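Local atomic coordinates of 4-alpha-glucanotransferase (Corynebacterium glutamicum, PDB entry 5B68), a protein that belongs to the amylomaltase (disproportionating enzyme) family, joining an N-terminal beta-sandwich domain to a TIM-barrel-type domain. Residues I101-G106 and D138-W143; P228-S233 and E285-Y290; I253-Q258 and M303-E308; T529-F534 and H560-T565. All blocks are in the same frame, centred on the assembly; numbering follows the deposited sequence.

Interaction 1 (I101-G106 and D138-W143)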
loop_
_atom_site.group_PDB
_atom_site.type_symbol
_atom_site.label_atom_id
_atom_site.label_comp_id
_atom_site.label_asym_id
_atom_site.label_seq_id
_atom_site.Cartn_x
_atom_site.Cartn_y
_atom_site.Cartn_z
ATOM N N ILE A 101 -5.119 -15.197 -29.541
ATOM C CA ILE A 101 -4.960 -15.138 -28.118
ATOM C C ILE A 101 -4.368 -16.430 -27.589
ATOM O O ILE A 101 -4.824 -17.537 -27.943
ATOM C CB ILE A 101 -6.338 -14.864 -27.464
ATOM C CG1 ILE A 101 -6.903 -13.517 -27.901
ATOM C CG2 ILE A 101 -6.252 -15.018 -25.932
ATOM C CD1 ILE A 101 -8.368 -13.383 -27.560
ATOM N N GLU A 102 -3.414 -16.330 -26.654
ATOM C CA GLU A 102 -2.966 -17.471 -25.873
ATOM C C GLU A 102 -3.368 -17.157 -24.446
ATOM O O GLU A 102 -2.932 -16.192 -23.884
ATOM C CB GLU A 102 -1.445 -17.684 -26.010
ATOM C CG GLU A 102 -1.015 -18.776 -25.015
ATOM C CD GLU A 102 0.216 -19.597 -25.366
ATOM O OE1 GLU A 102 0.965 -19.903 -24.403
ATOM O OE2 GLU A 102 0.386 -20.000 -26.569
ATOM N N LEU A 103 -4.260 -17.960 -23.897
ATOM C CA LEU A 103 -4.672 -17.797 -22.508
ATOM C C LEU A 103 -3.556 -18.174 -21.540
ATOM O O LEU A 103 -2.549 -18.833 -21.877
ATOM C CB LEU A 103 -5.924 -18.603 -22.239
ATOM C CG LEU A 103 -7.153 -18.234 -23.017
ATOM C CD1 LEU A 103 -8.275 -19.146 -22.549
ATOM C CD2 LEU A 103 -7.568 -16.779 -22.874
ATOM N N GLU A 104 -3.736 -17.756 -20.305
ATOM C CA GLU A 104 -2.815 -18.014 -19.222
ATOM C C GLU A 104 -2.520 -19.526 -19.083
ATOM O O GLU A 104 -1.401 -19.896 -18.780
ATOM C CB GLU A 104 -3.411 -17.484 -17.903
ATOM C CG GLU A 104 -2.404 -17.521 -16.758
ATOM C CD GLU A 104 -2.893 -16.766 -15.498
ATOM O OE1 GLU A 104 -2.221 -16.911 -14.480
ATOM O OE2 GLU A 104 -3.946 -16.133 -15.489
ATOM N N ASP A 105 -3.520 -20.361 -19.291
ATOM C CA ASP A 105 -3.390 -21.808 -19.110
ATOM C C ASP A 105 -2.862 -22.513 -20.326
ATOM O O ASP A 105 -2.688 -23.730 -20.252
ATOM C CB ASP A 105 -4.701 -22.443 -18.646
ATOM C CG ASP A 105 -5.796 -22.408 -19.675
ATOM O OD1 ASP A 105 -5.632 -21.976 -20.829
ATOM O OD2 ASP A 105 -6.891 -22.870 -19.308
ATOM N N GLY A 106 -2.627 -21.794 -21.429
ATOM C CA GLY A 106 -2.038 -22.369 -22.666
ATOM C C GLY A 106 -3.040 -22.614 -23.795
ATOM O O GLY A 106 -2.664 -22.899 -24.910
ATOM N N ASP A 138 -16.240 -14.012 -23.701
ATOM C CA ASP A 138 -16.251 -15.105 -22.739
ATOM C C ASP A 138 -14.879 -15.595 -22.283
ATOM O O ASP A 138 -14.727 -16.749 -21.957
ATOM C CB ASP A 138 -17.089 -16.277 -23.243
ATOM C CG ASP A 138 -16.471 -16.970 -24.425
ATOM O OD1 ASP A 138 -15.529 -16.433 -25.010
ATOM O OD2 ASP A 138 -16.941 -18.059 -24.771
ATOM N N LEU A 139 -13.874 -14.738 -22.313
ATOM C CA LEU A 139 -12.577 -15.115 -21.796
ATOM C C LEU A 139 -12.613 -15.208 -20.269
ATOM O O LEU A 139 -13.294 -14.449 -19.622
ATOM C CB LEU A 139 -11.517 -14.109 -22.229
ATOM C CG LEU A 139 -11.325 -13.876 -23.724
ATOM C CD1 LEU A 139 -10.215 -12.880 -23.953
ATOM C CD2 LEU A 139 -11.020 -15.157 -24.460
ATOM N N PRO A 140 -11.866 -16.142 -19.711
ATOM C CA PRO A 140 -11.751 -16.248 -18.254
ATOM C C PRO A 140 -10.945 -15.076 -17.735
ATOM O O PRO A 140 -10.142 -14.490 -18.486
ATOM C CB PRO A 140 -10.990 -17.585 -18.062
ATOM C CG PRO A 140 -10.222 -17.777 -19.300
ATOM C CD PRO A 140 -11.013 -17.154 -20.406
ATOM N N LEU A 141 -11.053 -14.854 -16.445
ATOM C CA LEU A 141 -10.167 -13.920 -15.737
ATOM C C LEU A 141 -8.741 -14.338 -15.904
ATOM O O LEU A 141 -8.485 -15.506 -16.026
ATOM C CB LEU A 141 -10.529 -13.900 -14.259
ATOM C CG LEU A 141 -11.936 -13.434 -13.899
ATOM C CD1 LEU A 141 -12.063 -13.378 -12.374
ATOM C CD2 LEU A 141 -12.240 -12.074 -14.417
ATOM N N GLY A 142 -7.821 -13.379 -15.976
ATOM C CA GLY A 142 -6.418 -13.727 -15.817
ATOM C C GLY A 142 -5.536 -13.050 -16.819
ATOM O O GLY A 142 -5.867 -11.996 -17.411
ATOM N N TRP A 143 -4.347 -13.636 -16.916
ATOM C CA TRP A 143 -3.205 -13.040 -17.568
ATOM C C TRP A 143 -2.902 -13.763 -18.854
ATOM O O TRP A 143 -2.182 -14.728 -18.868
ATOM C CB TRP A 143 -1.998 -13.095 -16.614
ATOM C CG TRP A 143 -2.264 -12.291 -15.424
ATOM C CD1 TRP A 143 -2.885 -12.691 -14.291
ATOM C CD2 TRP A 143 -2.010 -10.904 -15.274
ATOM N NE1 TRP A 143 -3.015 -11.643 -13.427
ATOM C CE2 TRP A 143 -2.484 -10.529 -14.012
ATOM C CE3 TRP A 143 -1.415 -9.942 -16.078
ATOM C CZ2 TRP A 143 -2.372 -9.236 -13.538
ATOM C CZ3 TRP A 143 -1.307 -8.668 -15.608
ATOM C CH2 TRP A 143 -1.789 -8.316 -14.354
#

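Interaction 2 (P228-S233 and E285-Y290)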
loop_
_atom_site.group_PDB
_atom_site.type_symbol
_atom_site.label_atom_id
_atom_site.label_comp_id
_atom_site.label_asym_id
_atom_site.label_seq_id
_atom_site.Cartn_x
_atom_site.Cartn_y
_atom_site.Cartn_z
ATOM N N PRO A 228 21.130 -3.058 8.724
ATOM C CA PRO A 228 20.993 -1.742 9.355
ATOM C C PRO A 228 22.076 -0.785 8.884
ATOM O O PRO A 228 23.103 -1.294 8.502
ATOM C CB PRO A 228 21.188 -2.028 10.839
ATOM C CG PRO A 228 21.494 -3.462 10.972
ATOM C CD PRO A 228 21.662 -4.073 9.636
ATOM N N PRO A 229 21.884 0.614 8.880
ATOM C CA PRO A 229 20.599 1.078 9.427
ATOM C C PRO A 229 19.420 0.959 8.481
ATOM O O PRO A 229 19.597 1.048 7.289
ATOM C CB PRO A 229 20.850 2.545 9.736
ATOM C CG PRO A 229 21.663 2.987 8.613
ATOM C CD PRO A 229 22.665 1.891 8.477
ATOM N N THR A 230 18.225 0.803 9.037
ATOM C CA THR A 230 17.030 0.512 8.252
ATOM C C THR A 230 15.933 1.574 8.558
ATOM O O THR A 230 15.939 2.186 9.631
ATOM C CB THR A 230 16.600 -0.971 8.424
ATOM O OG1 THR A 230 15.661 -1.308 7.395
ATOM C CG2 THR A 230 16.014 -1.235 9.800
ATOM N N GLU A 231 15.084 1.820 7.571
ATOM C CA GLU A 231 13.988 2.795 7.627
ATOM C C GLU A 231 12.959 2.380 8.672
ATOM O O GLU A 231 12.461 1.259 8.634
ATOM C CB GLU A 231 13.307 2.852 6.231
ATOM C CG GLU A 231 12.122 3.752 6.039
ATOM C CD GLU A 231 12.386 5.181 6.484
ATOM O OE1 GLU A 231 13.391 5.774 6.006
ATOM O OE2 GLU A 231 11.618 5.697 7.329
ATOM N N ASP A 232 12.670 3.273 9.612
ATOM C CA ASP A 232 11.565 3.048 10.588
ATOM C C ASP A 232 10.165 3.032 9.930
ATOM O O ASP A 232 9.300 2.233 10.313
ATOM C CB ASP A 232 11.553 4.171 11.633
ATOM C CG ASP A 232 12.733 4.117 12.623
ATOM O OD1 ASP A 232 13.259 3.068 12.955
ATOM O OD2 ASP A 232 13.076 5.190 13.152
ATOM N N SER A 233 9.915 3.956 9.004
ATOM C CA SER A 233 8.598 4.025 8.343
ATOM C C SER A 233 8.239 2.814 7.490
ATOM O O SER A 233 8.884 2.523 6.488
ATOM C CB SER A 233 8.448 5.254 7.495
ATOM O OG SER A 233 7.135 5.360 6.993
ATOM N N GLU A 285 13.941 -0.004 18.860
ATOM C CA GLU A 285 15.208 0.155 18.066
ATOM C C GLU A 285 15.323 -1.043 17.126
ATOM O O GLU A 285 15.598 -2.167 17.541
ATOM C CB GLU A 285 16.489 0.300 18.933
ATOM C CG GLU A 285 17.796 0.457 18.114
ATOM C CD GLU A 285 17.768 1.564 17.019
ATOM O OE1 GLU A 285 18.017 2.747 17.381
ATOM O OE2 GLU A 285 17.496 1.293 15.783
ATOM N N ARG A 286 15.093 -0.757 15.850
ATOM C CA ARG A 286 15.129 -1.787 14.837
ATOM C C ARG A 286 16.576 -2.175 14.566
ATOM O O ARG A 286 16.862 -3.353 14.300
ATOM C CB ARG A 286 14.473 -1.279 13.592
ATOM C CG ARG A 286 12.954 -1.150 13.671
ATOM C CD ARG A 286 12.397 -0.516 12.437
ATOM N NE ARG A 286 10.930 -0.533 12.469
ATOM C CZ ARG A 286 10.150 0.320 13.137
ATOM N NH1 ARG A 286 8.851 0.142 13.129
ATOM N NH2 ARG A 286 10.639 1.333 13.845
ATOM N N ASN A 287 17.499 -1.198 14.647
ATOM C CA ASN A 287 18.860 -1.486 14.083
ATOM C C ASN A 287 19.604 -2.559 14.785
ATOM O O ASN A 287 20.090 -3.479 14.130
ATOM C CB ASN A 287 19.698 -0.227 13.863
ATOM C CG ASN A 287 19.103 0.655 12.778
ATOM O OD1 ASN A 287 18.479 0.151 11.835
ATOM N ND2 ASN A 287 19.285 1.969 12.899
ATOM N N ASP A 288 19.710 -2.521 16.109
ATOM C CA ASP A 288 20.461 -3.627 16.786
ATOM C C ASP A 288 19.727 -4.958 16.779
ATOM O O ASP A 288 20.327 -6.011 16.654
ATOM C CB ASP A 288 20.991 -3.248 18.188
ATOM C CG ASP A 288 19.929 -2.713 19.115
ATOM O OD1 ASP A 288 18.734 -2.667 18.774
ATOM O OD2 ASP A 288 20.309 -2.293 20.220
ATOM N N VAL A 289 18.404 -4.903 16.849
ATOM C CA VAL A 289 17.597 -6.141 16.670
ATOM C C VAL A 289 17.847 -6.780 15.280
ATOM O O VAL A 289 18.083 -7.994 15.177
ATOM C CB VAL A 289 16.065 -5.896 16.843
ATOM C CG1 VAL A 289 15.291 -7.207 16.608
ATOM C CG2 VAL A 289 15.760 -5.388 18.272
ATOM N N TYR A 290 17.895 -5.938 14.269
ATOM C CA TYR A 290 18.019 -6.465 12.881
ATOM C C TYR A 290 19.410 -7.088 12.684
ATOM O O TYR A 290 19.546 -8.219 12.203
ATOM C CB TYR A 290 17.791 -5.329 11.890
ATOM C CG TYR A 290 17.518 -5.730 10.450
ATOM C CD1 TYR A 290 17.120 -7.012 10.104
ATOM C CD2 TYR A 290 17.689 -4.789 9.441
ATOM C CE1 TYR A 290 16.852 -7.335 8.747
ATOM C CE2 TYR A 290 17.388 -5.095 8.110
ATOM C CZ TYR A 290 16.994 -6.374 7.777
ATOM O OH TYR A 290 16.714 -6.631 6.437
HETATM O O HOH W 1 18.104 4.093 10.536
HETATM O O HOH W 2 13.908 1.928 15.358
#

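Interaction 3 (I253-Q258 and M303-E308)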
loop_
_atom_site.group_PDB
_atom_site.type_symbol
_atom_site.label_atom_id
_atom_site.label_comp_id
_atom_site.label_asym_id
_atom_site.label_seq_id
_atom_site.Cartn_x
_atom_site.Cartn_y
_atom_site.Cartn_z
ATOM N N ILE A 253 12.405 -21.145 12.882
ATOM C CA ILE A 253 12.883 -21.747 11.652
ATOM C C ILE A 253 13.210 -23.243 11.954
ATOM O O ILE A 253 13.976 -23.506 12.875
ATOM C CB ILE A 253 14.118 -21.016 11.097
ATOM C CG1 ILE A 253 13.913 -19.504 10.867
ATOM C CG2 ILE A 253 14.565 -21.710 9.803
ATOM C CD1 ILE A 253 15.200 -18.680 10.787
ATOM N N PRO A 254 12.677 -24.206 11.197
ATOM C CA PRO A 254 12.971 -25.596 11.560
ATOM C C PRO A 254 14.482 -25.905 11.680
ATOM O O PRO A 254 14.870 -26.633 12.589
ATOM C CB PRO A 254 12.357 -26.401 10.415
ATOM C CG PRO A 254 11.147 -25.588 10.053
ATOM C CD PRO A 254 11.613 -24.156 10.160
ATOM N N GLU A 255 15.304 -25.292 10.847
ATOM C CA GLU A 255 16.751 -25.593 10.845
ATOM C C GLU A 255 17.480 -24.955 12.045
ATOM O O GLU A 255 18.645 -25.320 12.330
ATOM C CB GLU A 255 17.426 -25.172 9.521
ATOM C CG GLU A 255 17.099 -26.046 8.298
ATOM C CD GLU A 255 15.672 -25.849 7.816
ATOM O OE1 GLU A 255 15.179 -24.696 7.954
ATOM O OE2 GLU A 255 15.015 -26.804 7.347
ATOM N N PHE A 256 16.829 -24.017 12.755
ATOM C CA PHE A 256 17.356 -23.431 13.992
ATOM C C PHE A 256 17.786 -24.537 14.965
ATOM O O PHE A 256 18.846 -24.456 15.634
ATOM C CB PHE A 256 16.293 -22.582 14.694
ATOM C CG PHE A 256 16.723 -22.043 16.034
ATOM C CD1 PHE A 256 17.445 -20.885 16.112
ATOM C CD2 PHE A 256 16.401 -22.718 17.202
ATOM C CE1 PHE A 256 17.855 -20.394 17.338
ATOM C CE2 PHE A 256 16.808 -22.230 18.432
ATOM C CZ PHE A 256 17.541 -21.073 18.493
ATOM N N ASN A 257 16.975 -25.584 14.979
ATOM C CA ASN A 257 17.153 -26.676 15.911
ATOM C C ASN A 257 18.346 -27.550 15.587
ATOM O O ASN A 257 18.705 -28.382 16.398
ATOM C CB ASN A 257 15.868 -27.487 15.979
ATOM C CG ASN A 257 14.684 -26.609 16.373
ATOM O OD1 ASN A 257 14.736 -25.983 17.422
ATOM N ND2 ASN A 257 13.683 -26.457 15.485
ATOM N N GLN A 258 18.957 -27.355 14.413
ATOM C CA GLN A 258 20.169 -28.064 14.040
ATOM C C GLN A 258 21.398 -27.337 14.495
ATOM O O GLN A 258 22.502 -27.866 14.390
ATOM C CB GLN A 258 20.210 -28.288 12.496
ATOM C CG GLN A 258 19.171 -29.286 11.974
ATOM C CD GLN A 258 18.952 -29.177 10.457
ATOM O OE1 GLN A 258 19.910 -28.992 9.701
ATOM N NE2 GLN A 258 17.693 -29.317 10.000
ATOM N N MET A 303 22.942 -24.560 7.786
ATOM C CA MET A 303 22.416 -25.860 8.161
ATOM C C MET A 303 21.795 -26.526 6.973
ATOM O O MET A 303 21.166 -25.853 6.162
ATOM C CB MET A 303 21.329 -25.737 9.229
ATOM C CG MET A 303 21.783 -25.175 10.556
ATOM S SD MET A 303 23.006 -26.278 11.378
ATOM C CE MET A 303 24.440 -25.282 11.050
ATOM N N PRO A 304 21.958 -27.846 6.863
ATOM C CA PRO A 304 21.448 -28.569 5.707
ATOM C C PRO A 304 19.985 -28.846 5.860
ATOM O O PRO A 304 19.516 -29.173 6.959
ATOM C CB PRO A 304 22.266 -29.878 5.711
ATOM C CG PRO A 304 22.611 -30.073 7.152
ATOM C CD PRO A 304 22.840 -28.694 7.691
ATOM N N ARG A 305 19.257 -28.733 4.760
ATOM C CA ARG A 305 17.823 -28.977 4.779
ATOM C C ARG A 305 17.503 -30.399 4.454
ATOM O O ARG A 305 18.205 -31.036 3.692
ATOM C CB ARG A 305 17.121 -28.045 3.758
ATOM C CG ARG A 305 16.844 -26.642 4.290
ATOM C CD ARG A 305 16.089 -25.810 3.252
ATOM N NE ARG A 305 16.987 -25.596 2.150
ATOM C CZ ARG A 305 18.035 -24.773 2.155
ATOM N NH1 ARG A 305 18.270 -23.963 3.166
ATOM N NH2 ARG A 305 18.814 -24.719 1.082
ATOM N N SER A 306 16.440 -30.899 5.046
ATOM C CA SER A 306 15.903 -32.174 4.653
ATOM C C SER A 306 15.407 -32.034 3.251
ATOM O O SER A 306 15.173 -30.933 2.764
ATOM C CB SER A 306 14.742 -32.567 5.546
ATOM O OG SER A 306 13.646 -31.718 5.287
ATOM N N SER A 307 15.207 -33.155 2.586
ATOM C CA SER A 307 14.842 -33.092 1.188
ATOM C C SER A 307 13.427 -32.533 1.001
ATOM O O SER A 307 13.171 -31.915 -0.024
ATOM C CB SER A 307 14.988 -34.463 0.549
ATOM O OG SER A 307 13.986 -35.291 1.083
ATOM N N GLU A 308 12.513 -32.723 1.962
ATOM C CA GLU A 308 11.169 -32.133 1.828
ATOM C C GLU A 308 11.314 -30.599 1.903
ATOM O O GLU A 308 10.818 -29.882 1.038
ATOM C CB GLU A 308 10.170 -32.651 2.860
ATOM C CG GLU A 308 8.759 -32.084 2.628
ATOM C CD GLU A 308 7.649 -32.787 3.406
ATOM O OE1 GLU A 308 6.483 -32.788 2.934
ATOM O OE2 GLU A 308 7.928 -33.328 4.493
HETATM O O HOH W 3 16.721 -23.637 5.869
HETATM O O HOH W 4 15.916 -29.437 7.446
#

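Interaction 4 (T529-F534 and H560-T565)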
loop_
_atom_site.group_PDB
_atom_site.type_symbol
_atom_site.label_atom_id
_atom_site.label_comp_id
_atom_site.label_asym_id
_atom_site.label_seq_id
_atom_site.Cartn_x
_atom_site.Cartn_y
_atom_site.Cartn_z
ATOM N N THR A 529 -12.907 4.240 3.161
ATOM C CA THR A 529 -12.503 4.346 4.560
ATOM C C THR A 529 -13.213 5.561 5.181
ATOM O O THR A 529 -13.084 6.669 4.668
ATOM C CB THR A 529 -10.971 4.536 4.707
ATOM O OG1 THR A 529 -10.549 5.641 3.886
ATOM C CG2 THR A 529 -10.263 3.336 4.233
ATOM N N SER A 530 -13.960 5.323 6.253
ATOM C CA SER A 530 -14.592 6.358 7.068
ATOM C C SER A 530 -13.938 6.381 8.438
ATOM O O SER A 530 -13.778 5.308 9.079
ATOM C CB SER A 530 -16.018 5.983 7.251
ATOM O OG SER A 530 -16.791 6.032 6.093
ATOM N N ILE A 531 -13.510 7.540 8.880
ATOM C CA ILE A 531 -12.776 7.693 10.148
ATOM C C ILE A 531 -13.606 8.654 11.012
ATOM O O ILE A 531 -13.883 9.806 10.609
ATOM C CB ILE A 531 -11.346 8.226 9.897
ATOM C CG1 ILE A 531 -10.571 7.243 9.017
ATOM C CG2 ILE A 531 -10.541 8.378 11.193
ATOM C CD1 ILE A 531 -9.176 7.761 8.656
ATOM N N LEU A 532 -14.062 8.150 12.150
ATOM C CA LEU A 532 -15.108 8.848 12.917
ATOM C C LEU A 532 -14.727 10.348 13.095
ATOM O O LEU A 532 -15.509 11.211 12.804
ATOM C CB LEU A 532 -15.225 8.209 14.312
ATOM C CG LEU A 532 -15.982 9.084 15.340
ATOM C CD1 LEU A 532 -17.439 8.823 15.110
ATOM C CD2 LEU A 532 -15.623 8.825 16.764
ATOM N N TRP A 533 -13.512 10.621 13.524
ATOM C CA TRP A 533 -13.147 12.017 13.897
ATOM C C TRP A 533 -13.208 12.987 12.710
ATOM O O TRP A 533 -13.377 14.181 12.910
ATOM C CB TRP A 533 -11.771 12.088 14.525
ATOM C CG TRP A 533 -11.536 11.338 15.735
ATOM C CD1 TRP A 533 -10.614 10.351 15.911
ATOM C CD2 TRP A 533 -12.242 11.454 16.976
ATOM N NE1 TRP A 533 -10.660 9.872 17.185
ATOM C CE2 TRP A 533 -11.664 10.517 17.866
ATOM C CE3 TRP A 533 -13.282 12.275 17.428
ATOM C CZ2 TRP A 533 -12.092 10.377 19.188
ATOM C CZ3 TRP A 533 -13.742 12.111 18.733
ATOM C CH2 TRP A 533 -13.154 11.171 19.591
ATOM N N PHE A 534 -13.092 12.467 11.480
ATOM C CA PHE A 534 -13.162 13.309 10.263
ATOM C C PHE A 534 -14.490 13.376 9.598
ATOM O O PHE A 534 -14.642 14.114 8.630
ATOM C CB PHE A 534 -12.126 12.828 9.229
ATOM C CG PHE A 534 -10.739 12.698 9.764
ATOM C CD1 PHE A 534 -10.219 13.615 10.662
ATOM C CD2 PHE A 534 -9.897 11.685 9.302
ATOM C CE1 PHE A 534 -8.918 13.497 11.140
ATOM C CE2 PHE A 534 -8.572 11.561 9.770
ATOM C CZ PHE A 534 -8.081 12.480 10.683
ATOM N N HIS A 560 -3.644 4.948 12.556
ATOM C CA HIS A 560 -2.242 5.037 12.964
ATOM C C HIS A 560 -1.662 6.453 12.819
ATOM O O HIS A 560 -0.637 6.715 13.414
ATOM C CB HIS A 560 -1.386 4.013 12.145
ATOM C CG HIS A 560 -1.438 4.252 10.679
ATOM N ND1 HIS A 560 -2.431 3.766 9.863
ATOM C CD2 HIS A 560 -0.667 5.048 9.894
ATOM C CE1 HIS A 560 -2.248 4.209 8.632
ATOM N NE2 HIS A 560 -1.189 5.005 8.632
ATOM N N ASP A 561 -2.295 7.326 12.047
ATOM C CA ASP A 561 -1.809 8.703 11.919
ATOM C C ASP A 561 -2.440 9.681 12.951
ATOM O O ASP A 561 -2.192 10.881 12.863
ATOM C CB ASP A 561 -2.069 9.241 10.500
ATOM C CG ASP A 561 -1.146 8.607 9.433
ATOM O OD1 ASP A 561 -0.005 8.318 9.759
ATOM O OD2 ASP A 561 -1.573 8.449 8.285
ATOM N N LEU A 562 -3.278 9.199 13.873
ATOM C CA LEU A 562 -3.892 10.049 14.902
ATOM C C LEU A 562 -3.471 9.578 16.270
ATOM O O LEU A 562 -3.053 8.410 16.476
ATOM C CB LEU A 562 -5.416 9.978 14.820
ATOM C CG LEU A 562 -5.983 10.783 13.693
ATOM C CD1 LEU A 562 -7.421 10.373 13.412
ATOM C CD2 LEU A 562 -5.890 12.263 14.034
ATOM N N PRO A 563 -3.573 10.456 17.254
ATOM C CA PRO A 563 -3.387 9.914 18.613
ATOM C C PRO A 563 -4.516 8.895 18.918
ATOM O O PRO A 563 -5.618 9.067 18.439
ATOM C CB PRO A 563 -3.507 11.169 19.492
ATOM C CG PRO A 563 -3.103 12.284 18.585
ATOM C CD PRO A 563 -3.783 11.919 17.282
ATOM N N PRO A 564 -4.197 7.813 19.597
ATOM C CA PRO A 564 -5.241 6.891 20.047
ATOM C C PRO A 564 -6.323 7.594 20.850
ATOM O O PRO A 564 -6.104 8.687 21.359
ATOM C CB PRO A 564 -4.509 5.939 20.900
ATOM C CG PRO A 564 -3.135 5.888 20.284
ATOM C CD PRO A 564 -2.864 7.330 19.994
ATOM N N THR A 565 -7.490 7.000 20.876
ATOM C CA THR A 565 -8.685 7.703 21.382
ATOM C C THR A 565 -8.533 8.158 22.833
ATOM O O THR A 565 -9.050 9.232 23.162
ATOM C CB THR A 565 -9.881 6.840 21.196
ATOM O OG1 THR A 565 -9.945 6.450 19.831
ATOM C CG2 THR A 565 -11.189 7.568 21.541
HETATM O O HOH W 5 -8.253 8.521 18.241
#

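Interaction 1 (I101-G106 and D138-W143)
Ile101, near the end of strand 98-102, sends CD1 tip to tip against Leu139, the two CD1 methyls 4.1 Å apart; Leu159 of strand 153-162 touches both side chains, and both are buried. Leu103 comes next and touches two residues of 138-143. Its CD2 meets Leu139 CD2 at 4.1 Å, while CD1 reaches end-on to the proline ring, 4.0 Å from Pro140 CD. Glu104 turns the contact polar. With CG anti to the backbone N (chi1 -171°) and the chain extended beyond it, the carboxylate lies alongside the Trp143 side chain and points the same way, its plane 80° from that of the indole. Glu104 OE2 accepts from Trp143 N at 2.9 Å along a nearly straight N-H (171°), the donor standing above the carboxylate plane, and the same oxygen sits at the indole edge. It also lies 3.5 Å from Gly142 CA, where the missing side chain leaves room for it. The backbone N of Glu104 bonds to the side chain of His144 (ND1). Leu103 to Gly106 form a type I turn, closed by Gly106 N to Leu103 O. Here two antiparallel neighbours, 98-102 and 142-150, part into turn and loop in the beta-sandwich domain, where the Trp143 indole reaches across to Glu497, through NE1, and to Arg444, and a side-chain carboxylate takes a backbone N-H just where the strand pairing gives out.

Interaction 2 (P228-S233 and E285-Y290)
Asn287 OD1 accepts the backbone N-H of Thr230 at 2.9 Å, the donor tilted 25° from the carbonyl plane. The second polar link is a long salt bridge, 3.3 Å from Arg286 NH2 to Asp232 OD1, bent at the hydrogen (137°) and tilted out of both flat groups. Asp232 O lies over the guanidinium face, near its centre. Elsewhere Arg286 bonds through NH1 to Trp673 O and makes a cation-pi contact with Tyr185. One water joins Asp232 OD1 to Arg286 N; another donates to Thr230 O and accepts a weak bond from Asn287 ND2. Glu285, the N-cap, receives Asn287 N on OE2 at 2.7 Å through its anti lone pair. Around this polar centre, Pro228 CG rests 3.5 Å from Asn287 O and Pro228 CD crosses obliquely to Tyr290 CD2 at 4.0 Å. Pro229, which follows a cis peptide bond, sets CB beside the Asn287 amide, and Tyr290 CD2 is 3.9 Å from Thr230 CG2. Thr230 OG1 bonds to the Glu225 carboxylate and Tyr290 OH to the Glu225 backbone O. The first turn of helix 286-301 thus grips an irregular loop through backbone and side chains, and the buried Arg286 probably gains electrostatic stabilisation from Asp232.

Interaction 3 (I253-Q258 and M303-E308)
Met303 packs against the 3-10 turn 254-258: CG, anti to the carbonyl carbon (chi1 -64°), sits 3.6 Å from Glu255 O, and the bend at chi2 turns SD to Gln258. There Met303 SD comes within 3.4 Å of Gln258 O and 3.6 Å of Gln258 CB. At Pro304 the contact moves to the exposed margin, where the Gln258 side chain crosses the proline. Arg305 then brings its aliphatic part to an acid: Arg305 CG stands 3.6 Å from Glu255 OE2, while the guanidinium, 70° from the carboxylate plane, points on, leaving Arg305 NE 5.7 Å from Glu255 OE2. A water held in the guanidinium plane accepts from Arg305 NH1 and donates weakly to Glu255 OE1. The charged ends have direct partners beyond the contact, Glu255 in Arg309 and Arg305 in Glu310. A second water takes the N-H of Ser306 at 2.9 Å and donates to Glu255 OE2 at 2.8 Å. Ser306 itself is an N-cap, its OG accepting Arg309 N, and with it helix 307-338 begins. This is a surface junction: the connection between helices 286-301 and 307-338 lies against the short 3-10 turn leading into helix 261-277, joined by van der Waals contact of Met303 and two bridging waters.

Interaction 4 (T529-F534 and H560-T565)
Leu562 supplies most of the apolar contact, pushing its CD1 methyl into a group formed by Ile531, Trp533 and Phe534. The closest approach is Leu562 CD1 to Phe534 CZ, 3.5 Å, the two side chains coming from opposite directions so that the methyl meets the far end of the ring obliquely. The same CD1 lies 4.1 Å from Trp533 CD1, at the indole edge, and 4.3 Å from Ile531 CG2. Farther along that edge Thr565 CG2 touches Trp533 CZ2 at 3.8 Å. Thr565 CG2 stands anti to its own backbone N, while OG1, beside that N (chi1 -54°), is left to the polar side. The polar link runs through one water, which accepts the N-H of Trp533 NE1 at 3.0 Å and donates to Pro563 O at 2.7 Å and to Thr565 OG1 at 3.1 Å. Asp652 is a direct partner of that hydroxyl. Trp533 also stacks on Tyr568, and helices 587-607 and 627-639 pack on its side chain. His560 NE2 and Asp561 OD2 bond to the bound BTB molecule. Methyls flank the N-H along the indole edge, at CD1 and CZ2, with the water between; edge contacts, stack and water bond together probably limit rotation of the buried ring, and the water satisfies its N-H, tying the end of barrel strand 528-531 to the loop that follows strand 553-556.

How the interactions relate
Interaction 1 belongs to the N-terminal beta sandwich and stands apart, its nearest atoms at least about 23 Å from those of the other three. Interactions 2, 3 and 4 lie in the glucanotransferase region. Interactions 2 and 3 alternate along the chain: the long excursion after strand 215-218 touches the start of helix 286-301 in one and the connection just beyond that helix in the other, with nearest atoms about 11 Å apart. Interaction 4 approaches interaction 2 to about 8 Å between nearest atoms, and its His560 and Asp561 bind the BTB molecule, whereas interaction 3 is centred about 44 Å from interaction 4, at the protein surface, where helix 286-301 passes into helix 307-338.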